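Local coordinates for protein HTH-type transcriptional activator AmpR (Citrobacter freundii, PDB 3KOS) that regulates expression of the AmpC beta-lactamase gene as a LysR-family transcription factor, this chain being its effector-binding domain, at residues D100-P105 against L117-V122; T90-I95 against R168-F173. One frame throughout, in Å; residues are numbered along the deposited sequence.

Contact 1 (D100-P105 against L117-V122). Unlike the reference sequence in segment 117-122: Thr121 (reference Ala), Val122 (reference Ala).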
ATOM      1  N   ASP A 100      25.121 -12.504   0.833  1.00 16.52           N
ATOM      2  CA  ASP A 100      25.338 -11.089   0.543  1.00 19.54           C
ATOM      3  C   ASP A 100      24.101 -10.237   0.835  1.00 18.73           C
ATOM      4  O   ASP A 100      24.205  -9.029   1.031  1.00 18.04           O
ATOM      5  CB  ASP A 100      25.754 -10.894  -0.920  1.00 18.10           C
ATOM      6  CG  ASP A 100      27.171 -11.379  -1.199  1.00 22.75           C
ATOM      7  OD1 ASP A 100      27.979 -11.455  -0.251  1.00 23.02           O
ATOM      8  OD2 ASP A 100      27.472 -11.681  -2.368  1.00 22.25           O
ATOM      9  N   ILE A 101      22.929 -10.864   0.842  1.00 17.78           N
ATOM     10  CA  ILE A 101      21.696 -10.152   1.157  1.00 15.84           C
ATOM     11  C   ILE A 101      21.834  -9.466   2.515  1.00 17.33           C
ATOM     12  O   ILE A 101      21.310  -8.366   2.730  1.00 17.06           O
ATOM     13  CB  ILE A 101      20.479 -11.099   1.139  1.00 16.43           C
ATOM     14  CG1 ILE A 101      20.158 -11.501  -0.304  1.00 16.74           C
ATOM     15  CG2 ILE A 101      19.265 -10.436   1.792  1.00 15.24           C
ATOM     16  CD1 ILE A 101      19.137 -12.633  -0.442  1.00 16.59           C
ATOM     17  N   LEU A 102      22.572 -10.109   3.417  1.00 16.68           N
ATOM     18  CA  LEU A 102      22.707  -9.633   4.792  1.00 17.22           C
ATOM     19  C   LEU A 102      23.633  -8.424   4.947  1.00 17.32           C
ATOM     20  O   LEU A 102      23.819  -7.906   6.052  1.00 19.12           O
ATOM     21  CB  LEU A 102      23.123 -10.782   5.716  1.00 18.86           C
ATOM     22  CG  LEU A 102      22.123 -11.936   5.702  1.00 20.58           C
ATOM     23  CD1 LEU A 102      22.593 -13.103   6.549  1.00 24.83           C
ATOM     24  CD2 LEU A 102      20.759 -11.440   6.175  1.00 20.52           C
ATOM     25  N   LYS A 103      24.201  -7.961   3.842  1.00 17.54           N
ATOM     26  CA  LYS A 103      24.888  -6.678   3.852  1.00 17.59           C
ATOM     27  C   LYS A 103      23.874  -5.571   4.100  1.00 21.03           C
ATOM     28  O   LYS A 103      24.226  -4.491   4.569  1.00 18.98           O
ATOM     29  CB  LYS A 103      25.559  -6.419   2.508  1.00 18.06           C
ATOM     30  CG  LYS A 103      26.756  -7.288   2.203  1.00 21.04           C
ATOM     31  CD  LYS A 103      27.180  -7.026   0.768  1.00 19.68           C
ATOM     32  CE  LYS A 103      28.369  -7.858   0.361  1.00 27.04           C
ATOM     33  NZ  LYS A 103      28.748  -7.525  -1.039  1.00 24.46           N
ATOM     34  N   PHE A 104      22.611  -5.850   3.782  1.00 17.28           N
ATOM     35  CA  PHE A 104      21.570  -4.822   3.797  1.00 15.00           C
ATOM     36  C   PHE A 104      20.456  -5.119   4.796  1.00 15.08           C
ATOM     37  O   PHE A 104      20.320  -6.250   5.263  1.00 14.40           O
ATOM     38  CB  PHE A 104      21.002  -4.653   2.389  1.00 15.03           C
ATOM     39  CG  PHE A 104      22.059  -4.439   1.349  1.00 15.88           C
ATOM     40  CD1 PHE A 104      22.673  -3.209   1.220  1.00 18.13           C
ATOM     41  CD2 PHE A 104      22.462  -5.472   0.529  1.00 19.44           C
ATOM     42  CE1 PHE A 104      23.662  -3.009   0.277  1.00 19.62           C
ATOM     43  CE2 PHE A 104      23.449  -5.276  -0.420  1.00 21.00           C
ATOM     44  CZ  PHE A 104      24.050  -4.043  -0.541  1.00 20.65           C
ATOM     45  N   PRO A 105      19.665  -4.094   5.149  1.00 15.27           N
ATOM     46  CA  PRO A 105      18.509  -4.346   6.014  1.00 13.59           C
ATOM     47  C   PRO A 105      17.511  -5.220   5.270  1.00 13.21           C
ATOM     48  O   PRO A 105      17.541  -5.258   4.045  1.00 12.10           O
ATOM     49  CB  PRO A 105      17.919  -2.946   6.230  1.00 15.59           C
ATOM     50  CG  PRO A 105      19.054  -2.010   5.970  1.00 18.92           C
ATOM     51  CD  PRO A 105      19.856  -2.656   4.882  1.00 15.67           C
ATOM     52  N   LEU A 117      12.798 -18.696   6.522  1.00 16.65           N
ATOM     53  CA  LEU A 117      12.390 -19.782   5.640  1.00 17.19           C
ATOM     54  C   LEU A 117      13.097 -19.740   4.290  1.00 17.20           C
ATOM     55  O   LEU A 117      13.516 -20.777   3.783  1.00 15.97           O
ATOM     56  CB  LEU A 117      10.870 -19.807   5.463  1.00 20.17           C
ATOM     57  CG  LEU A 117      10.118 -20.127   6.761  1.00 25.10           C
ATOM     58  CD1 LEU A 117       8.634 -19.824   6.644  1.00 28.32           C
ATOM     59  CD2 LEU A 117      10.342 -21.584   7.172  1.00 28.50           C
ATOM     60  N   TRP A 118      13.239 -18.556   3.697  1.00 14.46           N
ATOM     61  CA  TRP A 118      13.940 -18.486   2.414  1.00 11.27           C
ATOM     62  C   TRP A 118      15.413 -18.876   2.554  1.00 14.71           C
ATOM     63  O   TRP A 118      15.933 -19.660   1.756  1.00 15.38           O
ATOM     64  CB  TRP A 118      13.809 -17.103   1.754  1.00 12.00           C
ATOM     65  CG  TRP A 118      14.294 -17.112   0.349  1.00  9.48           C
ATOM     66  CD1 TRP A 118      13.578 -17.458  -0.766  1.00 11.18           C
ATOM     67  CD2 TRP A 118      15.609 -16.798  -0.101  1.00 11.91           C
ATOM     68  NE1 TRP A 118      14.369 -17.366  -1.881  1.00 12.70           N
ATOM     69  CE2 TRP A 118      15.624 -16.969  -1.500  1.00 10.20           C
ATOM     70  CE3 TRP A 118      16.782 -16.382   0.542  1.00 12.06           C
ATOM     71  CZ2 TRP A 118      16.763 -16.737  -2.263  1.00 13.96           C
ATOM     72  CZ3 TRP A 118      17.911 -16.156  -0.219  1.00 12.19           C
ATOM     73  CH2 TRP A 118      17.893 -16.335  -1.603  1.00 11.63           C
HETATM   74  N   MSE A 119      16.085 -18.306   3.555  1.00 13.91           N
HETATM   75  CA  MSE A 119      17.478 -18.644   3.831  1.00 15.85           C
HETATM   76  C   MSE A 119      17.625 -20.149   4.051  1.00 17.11           C
HETATM   77  O   MSE A 119      18.509 -20.778   3.484  1.00 17.31           O
HETATM   78  CB  MSE A 119      17.988 -17.886   5.062  1.00 15.57           C
HETATM   79  CG  MSE A 119      18.168 -16.387   4.837  1.00 16.63           C
HETATM   80 SE   MSE A 119      19.495 -16.033   3.439  1.00 33.24          SE
HETATM   81  CE  MSE A 119      19.438 -14.064   3.421  1.00 22.46           C
ATOM     82  N   GLN A 120      16.763 -20.707   4.894  1.00 16.47           N
ATOM     83  CA  GLN A 120      16.787 -22.140   5.188  1.00 17.41           C
ATOM     84  C   GLN A 120      16.691 -22.964   3.896  1.00 18.99           C
ATOM     85  O   GLN A 120      17.433 -23.930   3.707  1.00 17.93           O
ATOM     86  CB  GLN A 120      15.645 -22.487   6.147  1.00 21.11           C
ATOM     87  CG  GLN A 120      15.495 -23.965   6.471  1.00 21.69           C
ATOM     88  CD  GLN A 120      14.318 -24.257   7.396  1.00 23.09           C
ATOM     89  OE1 GLN A 120      13.151 -24.154   7.003  1.00 23.93           O
ATOM     90  NE2 GLN A 120      14.622 -24.642   8.630  1.00 27.51           N
ATOM     91  N   THR A 121      15.799 -22.554   2.996  1.00 17.10           N
ATOM     92  CA  THR A 121      15.587 -23.245   1.722  1.00 14.82           C
ATOM     93  C   THR A 121      16.818 -23.240   0.827  1.00 18.06           C
ATOM     94  O   THR A 121      17.071 -24.211   0.109  1.00 17.87           O
ATOM     95  CB  THR A 121      14.391 -22.628   0.955  1.00 13.66           C
ATOM     96  OG1 THR A 121      13.199 -22.800   1.730  1.00 16.90           O
ATOM     97  CG2 THR A 121      14.206 -23.275  -0.403  1.00 16.46           C
ATOM     98  N   VAL A 122      17.584 -22.156   0.860  1.00 16.17           N
ATOM     99  CA  VAL A 122      18.782 -22.080   0.027  1.00 16.13           C
ATOM    100  C   VAL A 122      20.034 -22.520   0.787  1.00 19.67           C
ATOM    101  O   VAL A 122      21.141 -22.409   0.276  1.00 24.17           O
ATOM    102  CB  VAL A 122      19.012 -20.671  -0.586  1.00 17.65           C
ATOM    103  CG1 VAL A 122      17.873 -20.306  -1.518  1.00 16.73           C
ATOM    104  CG2 VAL A 122      19.190 -19.613   0.506  1.00 17.70           C
TER
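Ile101 packs against Met119, a selenomethionine here, and Trp118, joining the segment that leads into strand 106-109 to helix 114-121 in the alpha/beta effector-binding domain of a LysR-type regulator. Starting at the backbone, CB of Ile101 already touches the far methyl of Met119, 3.9 Å from its CE. CG1 lies beside the backbone N (chi1 -72°), leaving CG2 anti to it; Ile101 CG2 is 4.0 Å from Met119 CE, and one methyl group thus rests on the root and the short branch together. The longer branch runs on through CG1 to CD1, which stays near that methyl while reaching the indole, Ile101 CD1 coming closest to Trp118 CZ3 at 3.7 Å. The chain of Met119 is bent at chi2 (-62°) and extended about its last torsion (chi3 179°), which places CE at Ile101 and Leu102. Leu102 runs past it in the opposite direction, with Leu102 CD2 4.0 Å from Met119 CE. Pro85 of strand 73-86 touches both Ile101 and Trp118, extending the apolar patch. The indole has constraints of its own: Val122 CG1 sits 3.8 Å above one face, offset toward the rim, and Trp118 NE1 is hydrogen-bonded to Thr175 O.

Contact 2 (T90-I95 against R168-F173); sequences TLASQI and RIVQPF
Ala92 and Ile95 bring helix 89-92 and the type I turn from Ala92 to Ile95 against Val170, Pro172 and Phe173, part of the long connection between helix 161-165 and strand 181-187 of the LysR effector-binding domain. At the start of the first segment, the carbonyl O of Thr90 takes two side-chain hydrogen bonds from opposite faces of its plane: Ser93 OG at 2.7 Å and Gln94 NE2 at 3.0 Å, the latter from well above the plane. Leu91 packs on Phe104. Next comes Ala92, whose lone methyl CB lies 4.0 Å from Val170 CG1; its backbone comes nearest the other segment at Pro172. Ser93 and Gln94 form the middle of the turn, closed by Ile95 N bonding to Ala92 O. Ile95 then swings back toward the partner. Its CG1 sits beside the backbone N (chi1 -66°), leaving CG2 anti to that N, and Ile95 CG2 meets the Phe173 ring obliquely, 3.6 Å from both CE2 and CZ. Ile95 CG2 also lies 4.3 Å from Pro172 CB, which itself sits over one face of that ring. Phe173 also touches Pro98, and a bound glycerol, probably from the crystallisation liquor, lies about 3 Å from its side chain. Everything that meets across the two segments is carbon, whereas Ser93 OG, Gln94 NE2 and Gln171 NE2 bond within their own segments, the last to Phe173 O. The contact is therefore apolar packing of methyls, a proline and a phenyl ring, which implies van der Waals attraction with little directional constraint.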
ATOM      1  N   THR A  90      20.913  -1.297  -7.859  1.00 21.27           N
ATOM      2  CA  THR A  90      22.090  -0.854  -7.116  1.00 21.98           C
ATOM      3  C   THR A  90      22.480  -1.803  -5.974  1.00 24.27           C
ATOM      4  O   THR A  90      23.664  -2.089  -5.771  1.00 20.98           O
ATOM      5  CB  THR A  90      21.931   0.601  -6.590  1.00 25.74           C
ATOM      6  OG1 THR A  90      21.973   1.510  -7.697  1.00 28.09           O
ATOM      7  CG2 THR A  90      23.048   0.952  -5.629  1.00 25.34           C
ATOM      8  N   LEU A  91      21.499  -2.299  -5.225  1.00 17.75           N
ATOM      9  CA  LEU A  91      21.800  -3.289  -4.201  1.00 17.85           C
ATOM     10  C   LEU A  91      22.195  -4.609  -4.842  1.00 17.49           C
ATOM     11  O   LEU A  91      23.049  -5.328  -4.322  1.00 21.20           O
ATOM     12  CB  LEU A  91      20.613  -3.507  -3.257  1.00 17.69           C
ATOM     13  CG  LEU A  91      20.631  -2.655  -1.992  1.00 17.08           C
ATOM     14  CD1 LEU A  91      20.505  -1.179  -2.339  1.00 20.90           C
ATOM     15  CD2 LEU A  91      19.534  -3.068  -1.033  1.00 14.48           C
ATOM     16  N   ALA A  92      21.569  -4.932  -5.967  1.00 16.32           N
ATOM     17  CA  ALA A  92      21.844  -6.203  -6.619  1.00 18.34           C
ATOM     18  C   ALA A  92      23.307  -6.285  -7.051  1.00 23.06           C
ATOM     19  O   ALA A  92      23.887  -7.370  -7.098  1.00 22.41           O
ATOM     20  CB  ALA A  92      20.930  -6.403  -7.802  1.00 18.19           C
ATOM     21  N   SER A  93      23.906  -5.136  -7.351  1.00 23.42           N
ATOM     22  CA  SER A  93      25.285  -5.112  -7.825  1.00 23.15           C
ATOM     23  C   SER A  93      26.248  -5.591  -6.742  1.00 24.70           C
ATOM     24  O   SER A  93      27.398  -5.917  -7.025  1.00 25.82           O
ATOM     25  CB  SER A  93      25.669  -3.709  -8.299  1.00 20.97           C
ATOM     26  OG  SER A  93      25.846  -2.832  -7.199  1.00 24.81           O
ATOM     27  N   GLN A  94      25.770  -5.630  -5.500  1.00 21.18           N
ATOM     28  CA  GLN A  94      26.596  -6.022  -4.365  1.00 20.13           C
ATOM     29  C   GLN A  94      26.183  -7.389  -3.828  1.00 19.60           C
ATOM     30  O   GLN A  94      26.622  -7.809  -2.761  1.00 20.43           O
ATOM     31  CB  GLN A  94      26.491  -4.978  -3.259  1.00 23.68           C
ATOM     32  CG  GLN A  94      26.963  -3.593  -3.683  1.00 25.53           C
ATOM     33  CD  GLN A  94      26.408  -2.494  -2.798  1.00 30.11           C
ATOM     34  OE1 GLN A  94      26.841  -2.315  -1.657  1.00 31.69           O
ATOM     35  NE2 GLN A  94      25.444  -1.743  -3.324  1.00 31.43           N
ATOM     36  N   ILE A  95      25.322  -8.070  -4.574  1.00 21.24           N
ATOM     37  CA  ILE A  95      24.794  -9.362  -4.155  1.00 20.31           C
ATOM     38  C   ILE A  95      25.131 -10.427  -5.189  1.00 23.80           C
ATOM     39  O   ILE A  95      24.607 -10.422  -6.303  1.00 24.14           O
ATOM     40  CB  ILE A  95      23.267  -9.287  -3.920  1.00 20.60           C
ATOM     41  CG1 ILE A  95      22.979  -8.362  -2.736  1.00 18.76           C
ATOM     42  CG2 ILE A  95      22.678 -10.672  -3.694  1.00 18.68           C
ATOM     43  CD1 ILE A  95      21.509  -7.996  -2.570  1.00 19.81           C
ATOM     44  N   ARG A 168      13.138  -1.451 -12.512  1.00 13.64           N
ATOM     45  CA  ARG A 168      13.195  -0.719 -11.250  1.00 14.90           C
ATOM     46  C   ARG A 168      13.512  -1.657 -10.082  1.00 15.15           C
ATOM     47  O   ARG A 168      13.931  -1.222  -9.009  1.00 14.03           O
ATOM     48  CB  ARG A 168      11.870  -0.005 -11.006  1.00 13.86           C
ATOM     49  CG  ARG A 168      11.590   1.088 -12.024  1.00 19.10           C
ATOM     50  CD  ARG A 168      10.166   1.596 -11.889  1.00 23.60           C
ATOM     51  NE  ARG A 168       9.777   2.423 -13.025  1.00 31.78           N
ATOM     52  CZ  ARG A 168       8.536   2.847 -13.249  1.00 31.85           C
ATOM     53  NH1 ARG A 168       7.564   2.508 -12.411  1.00 32.02           N
ATOM     54  NH2 ARG A 168       8.266   3.599 -14.314  1.00 32.89           N
ATOM     55  N   ILE A 169      13.306  -2.944 -10.309  1.00 11.91           N
ATOM     56  CA  ILE A 169      13.643  -3.949  -9.316  1.00 13.32           C
ATOM     57  C   ILE A 169      14.217  -5.187  -9.998  1.00 13.37           C
ATOM     58  O   ILE A 169      13.902  -5.471 -11.164  1.00 12.80           O
ATOM     59  CB  ILE A 169      12.403  -4.328  -8.451  1.00 12.51           C
ATOM     60  CG1 ILE A 169      12.821  -4.629  -7.011  1.00 17.73           C
ATOM     61  CG2 ILE A 169      11.664  -5.501  -9.037  1.00 16.59           C
ATOM     62  CD1 ILE A 169      13.013  -3.395  -6.159  1.00 13.26           C
ATOM     63  N   VAL A 170      15.033  -5.923  -9.254  1.00 12.49           N
ATOM     64  CA  VAL A 170      15.731  -7.106  -9.746  1.00 13.08           C
ATOM     65  C   VAL A 170      15.477  -8.311  -8.836  1.00 12.04           C
ATOM     66  O   VAL A 170      15.344  -8.160  -7.625  1.00 14.85           O
ATOM     67  CB  VAL A 170      17.259  -6.840  -9.781  1.00 16.98           C
ATOM     68  CG1 VAL A 170      18.033  -8.115 -10.030  1.00 22.83           C
ATOM     69  CG2 VAL A 170      17.588  -5.794 -10.836  1.00 22.19           C
ATOM     70  N   GLN A 171      15.414  -9.500  -9.426  1.00 13.52           N
ATOM     71  CA  GLN A 171      15.292 -10.736  -8.659  1.00 13.98           C
ATOM     72  C   GLN A 171      16.637 -11.446  -8.736  1.00 13.05           C
ATOM     73  O   GLN A 171      16.912 -12.138  -9.711  1.00 16.30           O
ATOM     74  CB  GLN A 171      14.190 -11.628  -9.247  1.00 12.06           C
ATOM     75  CG  GLN A 171      13.899 -12.908  -8.444  1.00 12.49           C
ATOM     76  CD  GLN A 171      12.973 -13.884  -9.168  1.00 18.51           C
ATOM     77  OE1 GLN A 171      12.223 -13.506 -10.074  1.00 17.35           O
ATOM     78  NE2 GLN A 171      13.034 -15.150  -8.779  1.00 16.41           N
ATOM     79  N   PRO A 172      17.485 -11.267  -7.718  1.00 13.04           N
ATOM     80  CA  PRO A 172      18.849 -11.792  -7.864  1.00 17.14           C
ATOM     81  C   PRO A 172      18.937 -13.318  -7.878  1.00 17.80           C
ATOM     82  O   PRO A 172      19.899 -13.853  -8.434  1.00 19.62           O
ATOM     83  CB  PRO A 172      19.579 -11.227  -6.644  1.00 16.06           C
ATOM     84  CG  PRO A 172      18.481 -10.894  -5.656  1.00 16.66           C
ATOM     85  CD  PRO A 172      17.327 -10.454  -6.499  1.00 14.12           C
ATOM     86  N   PHE A 173      17.969 -14.006  -7.283  1.00 13.53           N
ATOM     87  CA  PHE A 173      18.037 -15.464  -7.180  1.00 15.17           C
ATOM     88  C   PHE A 173      16.791 -16.168  -7.697  1.00 15.79           C
ATOM     89  O   PHE A 173      15.689 -15.651  -7.591  1.00 16.54           O
ATOM     90  CB  PHE A 173      18.325 -15.879  -5.740  1.00 14.30           C
ATOM     91  CG  PHE A 173      19.589 -15.296  -5.206  1.00 17.19           C
ATOM     92  CD1 PHE A 173      20.817 -15.736  -5.685  1.00 17.98           C
ATOM     93  CD2 PHE A 173      19.559 -14.282  -4.261  1.00 15.61           C
ATOM     94  CE1 PHE A 173      21.994 -15.184  -5.218  1.00 19.74           C
ATOM     95  CE2 PHE A 173      20.727 -13.734  -3.792  1.00 18.01           C
ATOM     96  CZ  PHE A 173      21.949 -14.184  -4.272  1.00 18.31           C
TER

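Overall arrangement
Contact 1 is nested, along the chain, inside the loop closed by contact 2, and their centres lie 13 Å apart on the same side of the domain. Contact 1 is the more buried, made largely by buried residues; contact 2 lies nearer the surface, with Ile95 as its one buried participant. Both are apolar, but the first depends on a long selenomethionine side chain and an indole, the second on short methyls, a proline and a phenyl ring. Segments 90-95 and 100-105 join them directly: Lys103 NZ probably hydrogen-bonds to Gln94 O at 2.8 Å, and Asp100 CB packs on Ile95 CA. Strand 73-86 also lies against segment 168-173, at Ile169 and Gln171, so both contacts adjoin the same strand.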